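Local coordinates for phosphoribosylaminoimidazole-succinocarboxamide synthase (Pyrococcus horikoshii, PDB 3U55), which catalyses the ATP-dependent joining of L-aspartate to carboxyaminoimidazole ribonucleotide, forming SAICAR in de novo purine biosynthesis, at residues 155-158 with 159-163. Sequence-based numbering, arbitrary orientation. Where two conformers were deposited one is given.
Sequences KVNE and ILKDY
Two successive turns of the amphipathic helix 143-165 meet here, held by the i to i+4 ladder of an alpha helix: the amides of I159, L160, K161 and D162 bond to the carbonyls of K155, V156, N157 and E158. The bond from L160 N to V156 O is 2.9 Å long and nearly straight at 171°. On the buried face V156 and L160 run alongside each other in the same direction, with V156 CG1 3.6 Å from L160 CD1. Branched apolar chains suit this place, because V156 also packs on F174 and L160 on L171, both of strand 169-180, while L160 reaches F56 of helix 45-62. A step round the helix, K155 runs out extended to give its ammonium to the carbonyl of H63, and its CG passes 3.7 Å from I159 CD1, a methyl that rests on aliphatic chain.

N157 is polar yet buried, its OD1 accepting a hydrogen bond from N94 ND2. K161 takes two conformations, and its side-chain contacts hold for one of them, so they are less certain. In that conformer its chain crosses the N157 amide, with ND2 3.9 Å from K161 CD. K161 CG is flanked by its own N and C (chi1 81°), which swings the chain back over the preceding turn, against both the N157 amide and the E158 carboxylate. A leucine in place of N157 would probably strand the N94 amide without its acceptor.

E158 bends at chi2 (-56°) and lays its carboxylate alongside this K161 conformer, OE1 3.5 Å from K161 CD. E158 OE1 stays 4.4 Å from K161 NZ there, too far for a salt bridge. A water instead donates to both E158 OE2 and D162 OD2, each at 2.7 Å, and probably eases the repulsion between these two carboxylates on the exposed face.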
ATOM      1  N   LYS A 155      12.364  15.992   0.290  1.00 11.51           N
ATOM      2  CA  LYS A 155      13.402  17.011   0.490  1.00 11.57           C
ATOM      3  C   LYS A 155      14.455  16.536   1.501  1.00 11.45           C
ATOM      4  O   LYS A 155      15.661  16.631   1.242  1.00 11.25           O
ATOM      5  CB  LYS A 155      12.791  18.357   0.910  1.00 11.59           C
ATOM      6  CG  LYS A 155      13.834  19.428   1.205  1.00 14.58           C
ATOM      7  CD  LYS A 155      13.228  20.802   1.425  1.00 16.46           C
ATOM      8  CE  LYS A 155      14.317  21.760   1.915  1.00 18.61           C
ATOM      9  NZ  LYS A 155      13.786  23.131   2.170  1.00 19.24           N
ATOM     10  N   VAL A 156      13.992  16.019   2.641  1.00 11.13           N
ATOM     11  CA  VAL A 156      14.866  15.394   3.644  1.00  9.57           C
ATOM     12  C   VAL A 156      15.774  14.361   2.987  1.00 11.46           C
ATOM     13  O   VAL A 156      16.989  14.338   3.231  1.00 11.47           O
ATOM     14  CB  VAL A 156      14.046  14.730   4.781  1.00  9.64           C
ATOM     15  CG1 VAL A 156      14.938  13.850   5.675  1.00 11.36           C
ATOM     16  CG2 VAL A 156      13.318  15.807   5.614  1.00  9.94           C
ATOM     17  N   ASN A 157      15.181  13.515   2.148  1.00 10.30           N
ATOM     18  CA  ASN A 157      15.954  12.518   1.413  1.00 11.16           C
ATOM     19  C   ASN A 157      17.104  13.154   0.640  1.00 11.83           C
ATOM     20  O   ASN A 157      18.237  12.717   0.783  1.00 12.90           O
ATOM     21  CB  ASN A 157      15.057  11.705   0.490  1.00 10.40           C
ATOM     22  CG  ASN A 157      15.802  10.566  -0.206  1.00  9.92           C
ATOM     23  OD1 ASN A 157      16.618   9.864   0.400  1.00 11.13           O
ATOM     24  ND2 ASN A 157      15.516  10.381  -1.490  1.00 10.21           N
ATOM     25  N   GLU A 158      16.815  14.190  -0.149  1.00 12.75           N
ATOM     26  CA  GLU A 158      17.855  14.857  -0.948  1.00 14.03           C
ATOM     27  C   GLU A 158      18.998  15.387  -0.080  1.00 14.92           C
ATOM     28  O   GLU A 158      20.171  15.151  -0.384  1.00 15.93           O
ATOM     29  CB  GLU A 158      17.260  15.980  -1.811  1.00 14.37           C
ATOM     30  CG  GLU A 158      16.364  15.495  -2.952  1.00 17.27           C
ATOM     31  CD  GLU A 158      17.058  14.509  -3.886  1.00 24.07           C
ATOM     32  OE1 GLU A 158      16.605  13.342  -3.974  1.00 21.73           O
ATOM     33  OE2 GLU A 158      18.064  14.894  -4.519  1.00 26.88           O
ATOM     34  N   ILE A 159      18.648  16.092   0.994  1.00 14.68           N
ATOM     35  CA  ILE A 159      19.625  16.669   1.925  1.00 15.60           C
ATOM     36  C   ILE A 159      20.507  15.605   2.572  1.00 16.40           C
ATOM     37  O   ILE A 159      21.738  15.735   2.575  1.00 14.90           O
ATOM     38  CB  ILE A 159      18.939  17.496   3.046  1.00 15.63           C
ATOM     39  CG1 ILE A 159      18.131  18.651   2.444  1.00 16.49           C
ATOM     40  CG2 ILE A 159      19.977  18.011   4.057  1.00 16.79           C
ATOM     41  CD1 ILE A 159      16.900  19.043   3.263  1.00 13.21           C
ATOM     42  N   LEU A 160      19.882  14.563   3.120  1.00 13.70           N
ATOM     43  CA  LEU A 160      20.623  13.501   3.804  1.00 14.59           C
ATOM     44  C   LEU A 160      21.494  12.697   2.846  1.00 15.71           C
ATOM     45  O   LEU A 160      22.661  12.451   3.141  1.00 16.08           O
ATOM     46  CB  LEU A 160      19.684  12.567   4.576  1.00 14.02           C
ATOM     47  CG  LEU A 160      18.858  13.166   5.720  1.00 14.64           C
ATOM     48  CD1 LEU A 160      17.999  12.067   6.338  1.00 16.60           C
ATOM     49  CD2 LEU A 160      19.741  13.821   6.784  1.00 17.19           C
ATOM     50  N   LYS A 161      20.929  12.316   1.701  1.00 15.47           N
ATOM     51  CA  LYS A 161      21.668  11.513   0.727  0.50 16.85           C
ATOM     52  C   LYS A 161      22.887  12.270   0.194  1.00 17.77           C
ATOM     53  O   LYS A 161      23.964  11.688   0.098  1.00 17.77           O
ATOM     54  CB  LYS A 161      20.759  10.983  -0.399  0.50 16.18           C
ATOM     55  CG  LYS A 161      20.441  11.956  -1.534  0.50 15.62           C
ATOM     56  CD  LYS A 161      19.129  11.587  -2.229  0.50 16.73           C
ATOM     57  CE  LYS A 161      19.183  10.221  -2.878  0.50 17.69           C
ATOM     58  NZ  LYS A 161      19.771  10.277  -4.243  0.50 21.83           N
ATOM     59  N   ASP A 162      22.727  13.564  -0.106  1.00 18.47           N
ATOM     60  CA  ASP A 162      23.843  14.406  -0.576  1.00 20.08           C
ATOM     61  C   ASP A 162      24.935  14.534   0.485  1.00 19.40           C
ATOM     62  O   ASP A 162      26.120  14.349   0.200  1.00 20.41           O
ATOM     63  CB  ASP A 162      23.356  15.804  -0.970  1.00 18.66           C
ATOM     64  CG  ASP A 162      22.544  15.815  -2.259  1.00 24.48           C
ATOM     65  OD1 ASP A 162      22.565  14.817  -3.017  1.00 30.01           O
ATOM     66  OD2 ASP A 162      21.873  16.838  -2.518  1.00 31.23           O
ATOM     67  N   TYR A 163      24.517  14.848   1.706  1.00 19.73           N
ATOM     68  CA  TYR A 163      25.413  15.017   2.850  1.00 19.49           C
ATOM     69  C   TYR A 163      26.200  13.745   3.153  1.00 19.76           C
ATOM     70  O   TYR A 163      27.408  13.794   3.416  1.00 18.77           O
ATOM     71  CB  TYR A 163      24.590  15.449   4.073  1.00 19.54           C
ATOM     72  CG  TYR A 163      25.353  15.555   5.374  1.00 20.21           C
ATOM     73  CD1 TYR A 163      26.041  16.724   5.709  1.00 24.59           C
ATOM     74  CD2 TYR A 163      25.367  14.496   6.282  1.00 24.56           C
ATOM     75  CE1 TYR A 163      26.731  16.831   6.913  1.00 27.21           C
ATOM     76  CE2 TYR A 163      26.059  14.591   7.486  1.00 26.58           C
ATOM     77  CZ  TYR A 163      26.735  15.760   7.792  1.00 27.80           C
ATOM     78  OH  TYR A 163      27.415  15.853   8.978  1.00 35.04           O
TER
HETATM   79  O   HOH W   1      20.000  16.771  -4.462  1.00 34.96           O